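Local atomic coordinates of metal-dependent hydrolase (Lactobacillus plantarum, PDB entry 2F6K), a protein that probably catalyses the metal-dependent decarboxylation of aminocarboxymuconate semialdehyde, a branch-point step in tryptophan breakdown, using a manganese-bearing TIM barrel. Residues A243-P246 with R247-T251; S254-P258 with E259-Y263; D168-V171 with P172-G175; Y230-M233 with H234-F238; A208-G211 with I212-D215. All coordinates share one frame; numbering follows the deposited sequence.

Contact 1: A243-P246 with R247-T251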
loop_
_atom_site.group_PDB
_atom_site.type_symbol
_atom_site.label_atom_id
_atom_site.label_comp_id
_atom_site.label_asym_id
_atom_site.label_seq_id
_atom_site.Cartn_x
_atom_site.Cartn_y
_atom_site.Cartn_z
ATOM N N ALA A 243 11.372 -24.926 9.428
ATOM C CA ALA A 243 12.805 -25.099 9.663
ATOM C C ALA A 243 13.215 -24.566 11.035
ATOM O O ALA A 243 14.015 -23.635 11.146
ATOM C CB ALA A 243 13.589 -24.385 8.568
ATOM N N VAL A 244 12.676 -25.184 12.076
ATOM C CA VAL A 244 12.942 -24.773 13.446
ATOM C C VAL A 244 14.338 -25.085 13.970
ATOM O O VAL A 244 14.758 -24.517 14.979
ATOM C CB VAL A 244 11.929 -25.412 14.397
ATOM C CG1 VAL A 244 10.514 -25.093 13.930
ATOM C CG2 VAL A 244 12.164 -26.912 14.462
ATOM N N LEU A 245 15.051 -25.990 13.310
ATOM C CA LEU A 245 16.399 -26.334 13.752
ATOM C C LEU A 245 17.386 -25.814 12.722
ATOM O O LEU A 245 17.059 -25.716 11.544
ATOM C CB LEU A 245 16.551 -27.851 13.908
ATOM C CG LEU A 245 15.676 -28.575 14.947
ATOM C CD1 LEU A 245 15.877 -30.082 14.824
ATOM C CD2 LEU A 245 16.029 -28.097 16.357
ATOM N N PRO A 246 18.619 -25.506 13.144
ATOM C CA PRO A 246 19.142 -25.612 14.510
ATOM C C PRO A 246 19.104 -24.307 15.307
ATOM O O PRO A 246 19.608 -24.248 16.429
ATOM C CB PRO A 246 20.568 -26.066 14.269
ATOM C CG PRO A 246 20.941 -25.201 13.101
ATOM C CD PRO A 246 19.715 -25.271 12.189
ATOM N N ARG A 247 18.505 -23.266 14.741
ATOM C CA ARG A 247 18.476 -21.988 15.433
ATOM C C ARG A 247 17.167 -21.523 16.066
ATOM O O ARG A 247 17.136 -21.201 17.253
ATOM C CB ARG A 247 19.004 -20.900 14.495
ATOM C CG ARG A 247 20.529 -20.895 14.341
ATOM C CD ARG A 247 20.949 -20.116 13.098
ATOM N NE ARG A 247 20.906 -20.961 11.907
ATOM C CZ ARG A 247 21.866 -21.819 11.580
ATOM N NH1 ARG A 247 22.935 -21.927 12.353
ATOM N NH2 ARG A 247 21.756 -22.585 10.501
ATOM N N GLN A 248 16.095 -21.490 15.281
ATOM C CA GLN A 248 14.802 -21.012 15.762
ATOM C C GLN A 248 14.266 -21.644 17.045
ATOM O O GLN A 248 14.105 -20.956 18.049
ATOM C CB GLN A 248 13.747 -21.148 14.667
ATOM C CG GLN A 248 12.523 -20.279 14.912
ATOM C CD GLN A 248 11.413 -20.541 13.922
ATOM O OE1 GLN A 248 10.531 -19.707 13.730
ATOM N NE2 GLN A 248 11.448 -21.709 13.288
ATOM N N LEU A 249 13.978 -22.941 17.015
ATOM C CA LEU A 249 13.448 -23.612 18.198
ATOM C C LEU A 249 14.296 -23.392 19.450
ATOM O O LEU A 249 13.759 -23.064 20.508
ATOM C CB LEU A 249 13.268 -25.106 17.940
ATOM C CG LEU A 249 12.727 -25.901 19.134
ATOM C CD1 LEU A 249 11.585 -25.147 19.803
ATOM C CD2 LEU A 249 12.284 -27.269 18.659
ATOM N N PRO A 250 15.628 -23.578 19.355
ATOM C CA PRO A 250 16.491 -23.372 20.527
ATOM C C PRO A 250 16.332 -21.970 21.142
ATOM O O PRO A 250 16.338 -21.819 22.368
ATOM C CB PRO A 250 17.891 -23.606 19.966
ATOM C CG PRO A 250 17.642 -24.694 18.955
ATOM C CD PRO A 250 16.394 -24.177 18.244
ATOM N N THR A 251 16.191 -20.949 20.298
ATOM C CA THR A 251 16.026 -19.596 20.811
ATOM C C THR A 251 14.688 -19.493 21.552
ATOM O O THR A 251 14.621 -18.979 22.673
ATOM C CB THR A 251 16.069 -18.546 19.674
ATOM O OG1 THR A 251 17.367 -18.543 19.066
ATOM C CG2 THR A 251 15.785 -17.155 20.222
HETATM O O HOH W 1 16.357 -22.758 12.675
#

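Contact 2: S254-P258 with E259-Y263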
loop_
_atom_site.group_PDB
_atom_site.type_symbol
_atom_site.label_atom_id
_atom_site.label_comp_id
_atom_site.label_asym_id
_atom_site.label_seq_id
_atom_site.Cartn_x
_atom_site.Cartn_y
_atom_site.Cartn_z
ATOM N N SER A 254 14.146 -20.503 25.287
ATOM C CA SER A 254 14.638 -19.683 26.383
ATOM C C SER A 254 13.531 -18.692 26.774
ATOM O O SER A 254 13.679 -17.925 27.731
ATOM C CB SER A 254 15.889 -18.912 25.959
ATOM O OG SER A 254 15.560 -17.874 25.053
ATOM N N LEU A 255 12.425 -18.720 26.027
ATOM C CA LEU A 255 11.293 -17.823 26.274
ATOM C C LEU A 255 9.981 -18.567 26.522
ATOM O O LEU A 255 9.154 -18.128 27.316
ATOM C CB LEU A 255 11.095 -16.886 25.084
ATOM C CG LEU A 255 12.159 -15.840 24.770
ATOM C CD1 LEU A 255 12.006 -15.391 23.322
ATOM C CD2 LEU A 255 12.024 -14.664 25.715
ATOM N N ALA A 256 9.797 -19.688 25.834
ATOM C CA ALA A 256 8.579 -20.479 25.958
ATOM C C ALA A 256 8.623 -21.486 27.093
ATOM O O ALA A 256 9.688 -21.896 27.544
ATOM C CB ALA A 256 8.299 -21.204 24.651
ATOM N N GLN A 257 7.444 -21.887 27.546
ATOM C CA GLN A 257 7.324 -22.866 28.608
ATOM C C GLN A 257 7.510 -24.232 27.939
ATOM O O GLN A 257 6.989 -24.478 26.851
ATOM C CB GLN A 257 5.932 -22.766 29.242
ATOM C CG GLN A 257 5.915 -22.848 30.758
ATOM C CD GLN A 257 4.510 -22.745 31.328
ATOM O OE1 GLN A 257 3.843 -21.718 31.190
ATOM N NE2 GLN A 257 4.051 -23.816 31.970
ATOM N N PRO A 258 8.269 -25.131 28.578
ATOM C CA PRO A 258 8.528 -26.476 28.054
ATOM C C PRO A 258 7.287 -27.273 27.692
ATOM O O PRO A 258 7.283 -27.995 26.699
ATOM C CB PRO A 258 9.315 -27.134 29.181
ATOM C CG PRO A 258 10.129 -25.992 29.695
ATOM C CD PRO A 258 9.095 -24.872 29.770
ATOM N N GLU A 259 6.236 -27.137 28.493
ATOM C CA GLU A 259 4.993 -27.869 28.269
ATOM C C GLU A 259 4.092 -27.237 27.202
ATOM O O GLU A 259 3.061 -27.811 26.835
ATOM C CB GLU A 259 4.206 -27.980 29.581
ATOM C CG GLU A 259 5.019 -28.362 30.824
ATOM C CD GLU A 259 6.044 -27.296 31.225
ATOM O OE1 GLU A 259 5.807 -26.093 30.950
ATOM O OE2 GLU A 259 7.079 -27.665 31.831
ATOM N N HIS A 260 4.473 -26.065 26.697
ATOM C CA HIS A 260 3.654 -25.387 25.692
ATOM C C HIS A 260 4.166 -25.497 24.258
ATOM O O HIS A 260 3.751 -24.726 23.389
ATOM C CB HIS A 260 3.477 -23.905 26.056
ATOM C CG HIS A 260 2.590 -23.672 27.240
ATOM N ND1 HIS A 260 2.213 -22.410 27.653
ATOM C CD2 HIS A 260 2.003 -24.538 28.102
ATOM C CE1 HIS A 260 1.433 -22.509 28.714
ATOM N NE2 HIS A 260 1.290 -23.790 29.008
ATOM N N LEU A 261 5.055 -26.451 24.006
ATOM C CA LEU A 261 5.600 -26.644 22.668
ATOM C C LEU A 261 4.900 -27.818 22.001
ATOM O O LEU A 261 4.906 -28.932 22.518
ATOM C CB LEU A 261 7.107 -26.886 22.751
ATOM C CG LEU A 261 7.884 -25.725 23.383
ATOM C CD1 LEU A 261 9.317 -26.160 23.635
ATOM C CD2 LEU A 261 7.825 -24.498 22.477
ATOM N N LEU A 262 4.293 -27.567 20.846
ATOM C CA LEU A 262 3.552 -28.602 20.142
ATOM C C LEU A 262 4.135 -28.944 18.779
ATOM O O LEU A 262 4.578 -28.067 18.047
ATOM C CB LEU A 262 2.109 -28.145 19.966
ATOM C CG LEU A 262 1.394 -27.717 21.249
ATOM C CD1 LEU A 262 0.105 -26.990 20.888
ATOM C CD2 LEU A 262 1.103 -28.942 22.105
ATOM N N TYR A 263 4.121 -30.226 18.440
ATOM C CA TYR A 263 4.625 -30.677 17.154
ATOM C C TYR A 263 3.660 -30.279 16.043
ATOM O O TYR A 263 2.450 -30.200 16.267
ATOM C CB TYR A 263 4.769 -32.198 17.137
ATOM C CG TYR A 263 5.046 -32.741 15.756
ATOM C CD1 TYR A 263 6.232 -32.431 15.089
ATOM C CD2 TYR A 263 4.117 -33.538 15.103
ATOM C CE1 TYR A 263 6.480 -32.906 13.802
ATOM C CE2 TYR A 263 4.358 -34.017 13.823
ATOM C CZ TYR A 263 5.538 -33.699 13.181
ATOM O OH TYR A 263 5.783 -34.191 11.924
#

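Contact 3: D168-V171 with P172-G175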
loop_
_atom_site.group_PDB
_atom_site.type_symbol
_atom_site.label_atom_id
_atom_site.label_comp_id
_atom_site.label_asym_id
_atom_site.label_seq_id
_atom_site.Cartn_x
_atom_site.Cartn_y
_atom_site.Cartn_z
ATOM N N ASP A 168 8.493 -11.692 -6.458
ATOM C CA ASP A 168 8.197 -13.104 -6.697
ATOM C C ASP A 168 8.643 -14.070 -5.605
ATOM O O ASP A 168 8.604 -15.288 -5.799
ATOM C CB ASP A 168 8.775 -13.553 -8.043
ATOM C CG ASP A 168 8.108 -12.867 -9.212
ATOM O OD1 ASP A 168 6.857 -12.916 -9.282
ATOM O OD2 ASP A 168 8.831 -12.281 -10.055
ATOM N N LEU A 169 9.071 -13.542 -4.463
ATOM C CA LEU A 169 9.487 -14.411 -3.361
ATOM C C LEU A 169 8.214 -15.009 -2.776
ATOM O O LEU A 169 7.328 -14.269 -2.348
ATOM C CB LEU A 169 10.208 -13.614 -2.275
ATOM C CG LEU A 169 10.669 -14.464 -1.091
ATOM C CD1 LEU A 169 11.833 -15.333 -1.539
ATOM C CD2 LEU A 169 11.070 -13.569 0.078
ATOM N N PRO A 170 8.089 -16.350 -2.768
ATOM C CA PRO A 170 6.871 -16.949 -2.211
ATOM C C PRO A 170 6.543 -16.363 -0.830
ATOM O O PRO A 170 7.430 -16.158 -0.002
ATOM C CB PRO A 170 7.206 -18.441 -2.174
ATOM C CG PRO A 170 8.098 -18.603 -3.371
ATOM C CD PRO A 170 9.010 -17.391 -3.262
ATOM N N VAL A 171 5.261 -16.081 -0.615
ATOM C CA VAL A 171 4.772 -15.493 0.627
ATOM C C VAL A 171 5.108 -16.258 1.909
ATOM O O VAL A 171 5.453 -15.651 2.925
ATOM C CB VAL A 171 3.240 -15.293 0.558
ATOM C CG1 VAL A 171 2.717 -14.738 1.879
ATOM C CG2 VAL A 171 2.901 -14.357 -0.593
ATOM N N PRO A 172 5.006 -17.595 1.885
ATOM C CA PRO A 172 5.309 -18.393 3.079
ATOM C C PRO A 172 6.752 -18.304 3.591
ATOM O O PRO A 172 7.006 -18.557 4.771
ATOM C CB PRO A 172 4.945 -19.816 2.647
ATOM C CG PRO A 172 3.857 -19.600 1.654
ATOM C CD PRO A 172 4.410 -18.445 0.841
ATOM N N LEU A 173 7.686 -17.950 2.712
ATOM C CA LEU A 173 9.095 -17.857 3.084
ATOM C C LEU A 173 9.460 -16.690 4.002
ATOM O O LEU A 173 10.294 -16.844 4.883
ATOM C CB LEU A 173 9.967 -17.812 1.828
ATOM C CG LEU A 173 9.898 -19.027 0.893
ATOM C CD1 LEU A 173 10.901 -18.841 -0.237
ATOM C CD2 LEU A 173 10.208 -20.303 1.654
ATOM N N LEU A 174 8.848 -15.528 3.803
ATOM C CA LEU A 174 9.139 -14.370 4.639
ATOM C C LEU A 174 7.852 -13.653 5.074
ATOM O O LEU A 174 7.737 -13.187 6.213
ATOM C CB LEU A 174 10.046 -13.387 3.886
ATOM C CG LEU A 174 10.299 -12.053 4.596
ATOM C CD1 LEU A 174 11.145 -12.285 5.840
ATOM C CD2 LEU A 174 10.987 -11.089 3.651
ATOM N N GLY A 175 6.889 -13.573 4.159
ATOM C CA GLY A 175 5.631 -12.912 4.455
ATOM C C GLY A 175 4.881 -13.494 5.641
ATOM O O GLY A 175 4.438 -12.760 6.534
#

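Contact 4: Y230-M233 with H234-F238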
loop_
_atom_site.group_PDB
_atom_site.type_symbol
_atom_site.label_atom_id
_atom_site.label_comp_id
_atom_site.label_asym_id
_atom_site.label_seq_id
_atom_site.Cartn_x
_atom_site.Cartn_y
_atom_site.Cartn_z
ATOM N N TYR A 230 7.690 -11.186 28.219
ATOM C CA TYR A 230 8.245 -12.449 28.698
ATOM C C TYR A 230 7.214 -13.295 29.430
ATOM O O TYR A 230 7.280 -14.522 29.369
ATOM C CB TYR A 230 9.446 -12.189 29.597
ATOM C CG TYR A 230 10.501 -11.388 28.888
ATOM C CD1 TYR A 230 11.173 -11.911 27.776
ATOM C CD2 TYR A 230 10.816 -10.092 29.304
ATOM C CE1 TYR A 230 12.136 -11.162 27.097
ATOM C CE2 TYR A 230 11.773 -9.338 28.638
ATOM C CZ TYR A 230 12.432 -9.876 27.535
ATOM O OH TYR A 230 13.390 -9.123 26.883
ATOM N N ASP A 231 6.273 -12.663 30.131
ATOM C CA ASP A 231 5.231 -13.432 30.813
ATOM C C ASP A 231 4.292 -14.003 29.757
ATOM O O ASP A 231 3.845 -15.148 29.860
ATOM C CB ASP A 231 4.427 -12.566 31.785
ATOM C CG ASP A 231 5.211 -12.196 33.020
ATOM O OD1 ASP A 231 5.993 -13.052 33.505
ATOM O OD2 ASP A 231 5.035 -11.057 33.512
ATOM N N VAL A 232 3.999 -13.201 28.737
ATOM C CA VAL A 232 3.114 -13.639 27.665
ATOM C C VAL A 232 3.712 -14.838 26.915
ATOM O O VAL A 232 2.995 -15.771 26.536
ATOM C CB VAL A 232 2.834 -12.488 26.670
ATOM C CG1 VAL A 232 1.873 -12.955 25.592
ATOM C CG2 VAL A 232 2.249 -11.294 27.410
HETATM N N MSE A 233 5.026 -14.815 26.709
HETATM C CA MSE A 233 5.688 -15.912 26.016
HETATM C C MSE A 233 5.568 -17.213 26.806
HETATM O O MSE A 233 5.661 -18.303 26.246
HETATM C CB MSE A 233 7.159 -15.568 25.761
HETATM C CG MSE A 233 7.366 -14.457 24.707
HETATM SE SE MSE A 233 6.695 -14.927 22.922
HETATM C CE MSE A 233 8.122 -16.126 22.408
ATOM N N HIS A 234 5.351 -17.096 28.111
ATOM C CA HIS A 234 5.197 -18.277 28.957
ATOM C C HIS A 234 3.752 -18.744 28.912
ATOM O O HIS A 234 3.461 -19.925 29.076
ATOM C CB HIS A 234 5.563 -17.951 30.409
ATOM C CG HIS A 234 7.035 -17.909 30.670
ATOM N ND1 HIS A 234 7.601 -17.069 31.606
ATOM C CD2 HIS A 234 8.055 -18.618 30.133
ATOM C CE1 HIS A 234 8.908 -17.261 31.633
ATOM N NE2 HIS A 234 9.209 -18.195 30.749
ATOM N N HIS A 235 2.857 -17.793 28.673
ATOM C CA HIS A 235 1.424 -18.044 28.652
ATOM C C HIS A 235 0.852 -18.693 27.399
ATOM O O HIS A 235 -0.068 -19.503 27.492
ATOM C CB HIS A 235 0.695 -16.729 28.926
ATOM C CG HIS A 235 -0.794 -16.861 29.001
ATOM N ND1 HIS A 235 -1.639 -16.257 28.094
ATOM C CD2 HIS A 235 -1.591 -17.482 29.902
ATOM C CE1 HIS A 235 -2.893 -16.494 28.438
ATOM N NE2 HIS A 235 -2.891 -17.234 29.531
ATOM N N VAL A 236 1.375 -18.344 26.229
ATOM C CA VAL A 236 0.863 -18.918 24.995
ATOM C C VAL A 236 1.526 -20.238 24.628
ATOM O O VAL A 236 2.388 -20.739 25.347
ATOM C CB VAL A 236 1.037 -17.950 23.815
ATOM C CG1 VAL A 236 0.501 -16.569 24.193
ATOM C CG2 VAL A 236 2.489 -17.881 23.413
ATOM N N TYR A 237 1.097 -20.804 23.504
ATOM C CA TYR A 237 1.645 -22.055 23.007
ATOM C C TYR A 237 2.323 -21.828 21.660
ATOM O O TYR A 237 2.139 -20.785 21.024
ATOM C CB TYR A 237 0.540 -23.096 22.846
ATOM C CG TYR A 237 0.009 -23.626 24.148
ATOM C CD1 TYR A 237 -0.745 -22.814 25.002
ATOM C CD2 TYR A 237 0.258 -24.941 24.535
ATOM C CE1 TYR A 237 -1.238 -23.303 26.210
ATOM C CE2 TYR A 237 -0.228 -25.440 25.739
ATOM C CZ TYR A 237 -0.975 -24.618 26.570
ATOM O OH TYR A 237 -1.465 -25.125 27.752
ATOM N N PHE A 238 3.091 -22.819 21.221
ATOM C CA PHE A 238 3.796 -22.731 19.952
ATOM C C PHE A 238 3.856 -24.086 19.273
ATOM O O PHE A 238 4.174 -25.087 19.920
ATOM C CB PHE A 238 5.242 -22.278 20.178
ATOM C CG PHE A 238 5.374 -20.936 20.834
ATOM C CD1 PHE A 238 5.283 -19.766 20.083
ATOM C CD2 PHE A 238 5.581 -20.841 22.207
ATOM C CE1 PHE A 238 5.396 -18.518 20.694
ATOM C CE2 PHE A 238 5.694 -19.606 22.828
ATOM C CZ PHE A 238 5.601 -18.440 22.073
HETATM O O HOH W 2 5.230 -20.891 26.310
#

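Contact 5: A208-G211 with I212-D215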
loop_
_atom_site.group_PDB
_atom_site.type_symbol
_atom_site.label_atom_id
_atom_site.label_comp_id
_atom_site.label_asym_id
_atom_site.label_seq_id
_atom_site.Cartn_x
_atom_site.Cartn_y
_atom_site.Cartn_z
ATOM N N ALA A 208 7.618 -17.511 14.770
ATOM C CA ALA A 208 8.134 -16.691 13.683
ATOM C C ALA A 208 9.346 -15.889 14.159
ATOM O O ALA A 208 10.367 -16.476 14.510
ATOM C CB ALA A 208 7.041 -15.766 13.160
ATOM N N PHE A 209 9.232 -14.565 14.195
ATOM C CA PHE A 209 10.340 -13.705 14.620
ATOM C C PHE A 209 10.306 -13.294 16.089
ATOM O O PHE A 209 11.150 -12.501 16.530
ATOM C CB PHE A 209 10.375 -12.429 13.773
ATOM C CG PHE A 209 10.664 -12.665 12.315
ATOM C CD1 PHE A 209 10.067 -11.866 11.346
ATOM C CD2 PHE A 209 11.512 -13.697 11.913
ATOM C CE1 PHE A 209 10.302 -12.089 9.998
ATOM C CE2 PHE A 209 11.754 -13.928 10.563
ATOM C CZ PHE A 209 11.144 -13.120 9.600
ATOM N N LEU A 210 9.342 -13.806 16.850
ATOM C CA LEU A 210 9.261 -13.434 18.257
ATOM C C LEU A 210 10.580 -13.692 19.002
ATOM O O LEU A 210 10.986 -12.892 19.846
ATOM C CB LEU A 210 8.106 -14.174 18.940
ATOM C CG LEU A 210 6.725 -13.893 18.334
ATOM C CD1 LEU A 210 5.626 -14.417 19.262
ATOM C CD2 LEU A 210 6.565 -12.394 18.111
ATOM N N GLY A 211 11.251 -14.794 18.674
ATOM C CA GLY A 211 12.512 -15.119 19.314
ATOM C C GLY A 211 13.522 -13.985 19.273
ATOM O O GLY A 211 14.378 -13.881 20.149
ATOM N N ILE A 212 13.427 -13.123 18.265
ATOM C CA ILE A 212 14.354 -12.000 18.156
ATOM C C ILE A 212 13.789 -10.613 18.510
ATOM O O ILE A 212 14.499 -9.790 19.089
ATOM C CB ILE A 212 14.959 -11.932 16.741
ATOM C CG1 ILE A 212 15.884 -13.135 16.527
ATOM C CG2 ILE A 212 15.701 -10.604 16.540
ATOM C CD1 ILE A 212 16.567 -13.157 15.159
ATOM N N VAL A 213 12.531 -10.338 18.173
ATOM C CA VAL A 213 11.976 -9.015 18.477
ATOM C C VAL A 213 11.590 -8.774 19.930
ATOM O O VAL A 213 11.650 -7.639 20.409
ATOM C CB VAL A 213 10.734 -8.685 17.609
ATOM C CG1 VAL A 213 11.167 -8.345 16.217
ATOM C CG2 VAL A 213 9.766 -9.859 17.597
ATOM N N ASP A 214 11.192 -9.832 20.628
ATOM C CA ASP A 214 10.786 -9.691 22.023
ATOM C C ASP A 214 11.727 -8.800 22.828
ATOM O O ASP A 214 11.286 -7.843 23.465
ATOM C CB ASP A 214 10.655 -11.068 22.696
ATOM C CG ASP A 214 9.381 -11.798 22.288
ATOM O OD1 ASP A 214 8.597 -11.222 21.502
ATOM O OD2 ASP A 214 9.163 -12.941 22.752
ATOM N N ASP A 215 13.018 -9.087 22.773
ATOM C CA ASP A 215 13.993 -8.314 23.527
ATOM C C ASP A 215 14.082 -6.875 23.082
ATOM O O ASP A 215 14.480 -6.003 23.852
ATOM C CB ASP A 215 15.359 -8.978 23.419
ATOM C CG ASP A 215 15.371 -10.351 24.046
ATOM O OD1 ASP A 215 16.009 -11.261 23.480
ATOM O OD2 ASP A 215 14.735 -10.523 25.113
#

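Contact 1: A243-P246 with R247-T251
V244 and L249 meet in a local loop-to-helix contact, where the chain leaving barrel strand 237-239 turns into the short helix 248-252. The backbone makes the join. L249 N donates to V244 O at 2.7 Å, a nearly straight bond of 164° that lies in the carbonyl plane on a lone pair. A water adds a second link, giving a proton to A243 O (2.9 Å) and accepting one from Q248 N. The peptide bond before P246 is cis, so the chain folds back sharply just before R247.

V244 and L249 run alongside each other in the same direction, V244 CB 3.8 Å from L249 CB. L245 adds a looser contact, its CD2 reaching L249 CB and P250 CD. P250 CG sits 3.2 Å from P246 O. R247 runs out alongside P246, and a bend at chi3 (-85°) brings the guanidinium beside the proline, whose CG stands 3.6 Å above one of its faces, toward the rim. Its charge is met elsewhere, by D215 of the second subunit in a salt bridge, while S254 of that subunit takes a hydrogen bond from NH1. R247 O, just ahead of the helix, accepts from T251 N and from T251 OG1, each at 3.2 Å.

This is a beta-alpha loop of a TIM barrel that also carries part of the subunit interface.

Contact 2: S254-P258 with E259-Y263
Q257 and H260 close a type I beta turn that leads into the last barrel strand, 261-262, with P258 and E259 at its two corners. H260 N donates to Q257 O at 3.0 Å, approaching from above the carbonyl plane.

The side chains at the ends of the turn also meet. Q257 CB lies over the H260 imidazole as a CH-pi contact, 4.2 Å from the centroid and 22° off the ring normal. The extended Q257 chain carries its amide over the same face, the two planes 34° apart. H260 is held in this orientation from outside the turn: ND1 is hydrogen-bonded to V236 O, and the other face of the ring stacks on Y237.

E259 folds back across the corner. A bend at chi2 (66°) brings OE1 to Q257 NE2 at 3.1 Å, in a hydrogen bond that meets the carboxylate from above its plane, and puts OE2 3.5 Å from P258 CB. Flanking the turn, A256 CB touches L261 CD2 at 4.0 Å, and both side chains also pack on F238. P258 O accepts from N300 of helix 290-306.

Proline is common at the second position of a type I turn, and this turn leads into strand 261-262 of the TIM barrel.

Contact 3: D168-V171 with P172-G175
L169 and P170 pack on L173 and L174 where a long loop after barrel strand 150-154 enters helix 171-189 of the TIM barrel. The one decided backbone hydrogen bond across the junction runs from L173 N to P170 O, 3.3 Å long with an angle of 147° at the hydrogen. The donor stands above the carbonyl plane.

Leucine and proline side chains supply the apolar packing. L169 swings its CG away from its own backbone N (chi1 180°), and the fork of its side chain then straddles two residues: CD1 reaches L173 CD1 at 3.9 Å, crossing it at a slant, while CD2 meets L174 CB, the two side chains at about a right angle. P170 and L173 run alongside each other in the same direction, P170 CD lying 3.9 Å from L173 CD1.

Y220 of the second subunit covers L169, P170 and L173, so this apolar patch belongs to the interface as well as to the helix start. P172 O accepts a hydrogen bond from R216 of that subunit, while L174 packs on M182 of the same neighbour. The P172 side chain is about 8 Å from the bound manganese. On the loop side this proline is bordered by the ring of P170, whose CB lies 4.1 Å from P172 CD.

Contact 4: Y230-M233 with H234-F238
V232 and V236 mark the end of helix 229-235: V236 N donates to V232 O at 3.1 Å, nearly in line with the C=O bond, and V236 is the first residue to leave helical geometry. The bonds just before it are weak and divided, H235 N leaning on both D231 O and V232 O, H234 N on both Y230 O and D231 O. A water lies 2.6 Å from M233 O and 3.0 Å from V236 O and probably bridges the turn into strand 237-239, though it cannot serve every acceptor around it at once.

V232 CG1 and V236 CG1 touch at 4.1 Å. The longer reach is that of M233, a selenomethionine. Bends at chi2 and chi3 (-62° and -76°) carry its CE to 3.4 Å from F238 CZ, and SE stands at the edge of that ring, 5.1 Å from the centroid, a Met-aromatic contact. M233 O also faces the F238 edge, in the ring plane. Y230 O sits over one face of the H234 imidazole, toward its rim and 3.3 Å above it.

H235 NE2 is bound by P197 O and Y230 OH by D215. M233 packs against both helix 210-225 and helix 171-189, while F238 pairs through its backbone with H260 and with L262 of the neighbouring strand 261-262.

Contact 5: A208-G211 with I212-D215
F209 O receives two amides from the first turn of helix 210-225: V213 N at 3.0 Å, a nearly straight bond of 168°, and I212 N at 2.9 Å from above the carbonyl plane. One residue on, D214 N donates to L210 O at 3.2 Å, continuing the alpha-helical pattern.

V213 leans back over the start of this turn. With CG1 anti to the carbonyl carbon (chi1 -75°), CG2 falls between the backbone N and the carbonyl carbon, where it comes within 3.2 Å of F209 O and touches L210 CD2 at 4.1 Å. D214 folds back likewise, placing CG 3.1 Å from L210 O, with both carboxylate oxygens near that carbonyl; neither is a hydrogen bond. Since D214 is buried, this closeness of acceptors might raise its affinity for a proton. L210 CB approaches D214 OD1 to 3.9 Å, the side chains crossing at a slant, and M233 packs on both L210 and D214.

The F209 ring leads away from the helix. It meets F177 edge-to-face and stacks on F209 of the second subunit, whose V213 also packs on it. The arrangement is the N-terminal turn of a TIM-barrel helix whose apolar start is built into a subunit interface.

In the fold
Along the chain the order is contact 3, 5, 4, 1, 2, all within one TIM barrel. Contacts 4 and 2 lie closest, centres 8 Å apart, because strands 237-239 and 261-262 are neighbours in the parallel sheet. Contact 5 sits 12 Å from both contact 4 and contact 1, touching each: helix 210-225 packs on helix 229-235, and G211 meets T251. Contact 3 is remote, its centre 26 Å from those of contacts 2 and 4, though L174 reaches F209 of contact 5. Each contact touches the second subunit, where contact 1 meets that subunit's own copy of contact 5, so these loops and helices also form part of the interface with one neighbouring subunit.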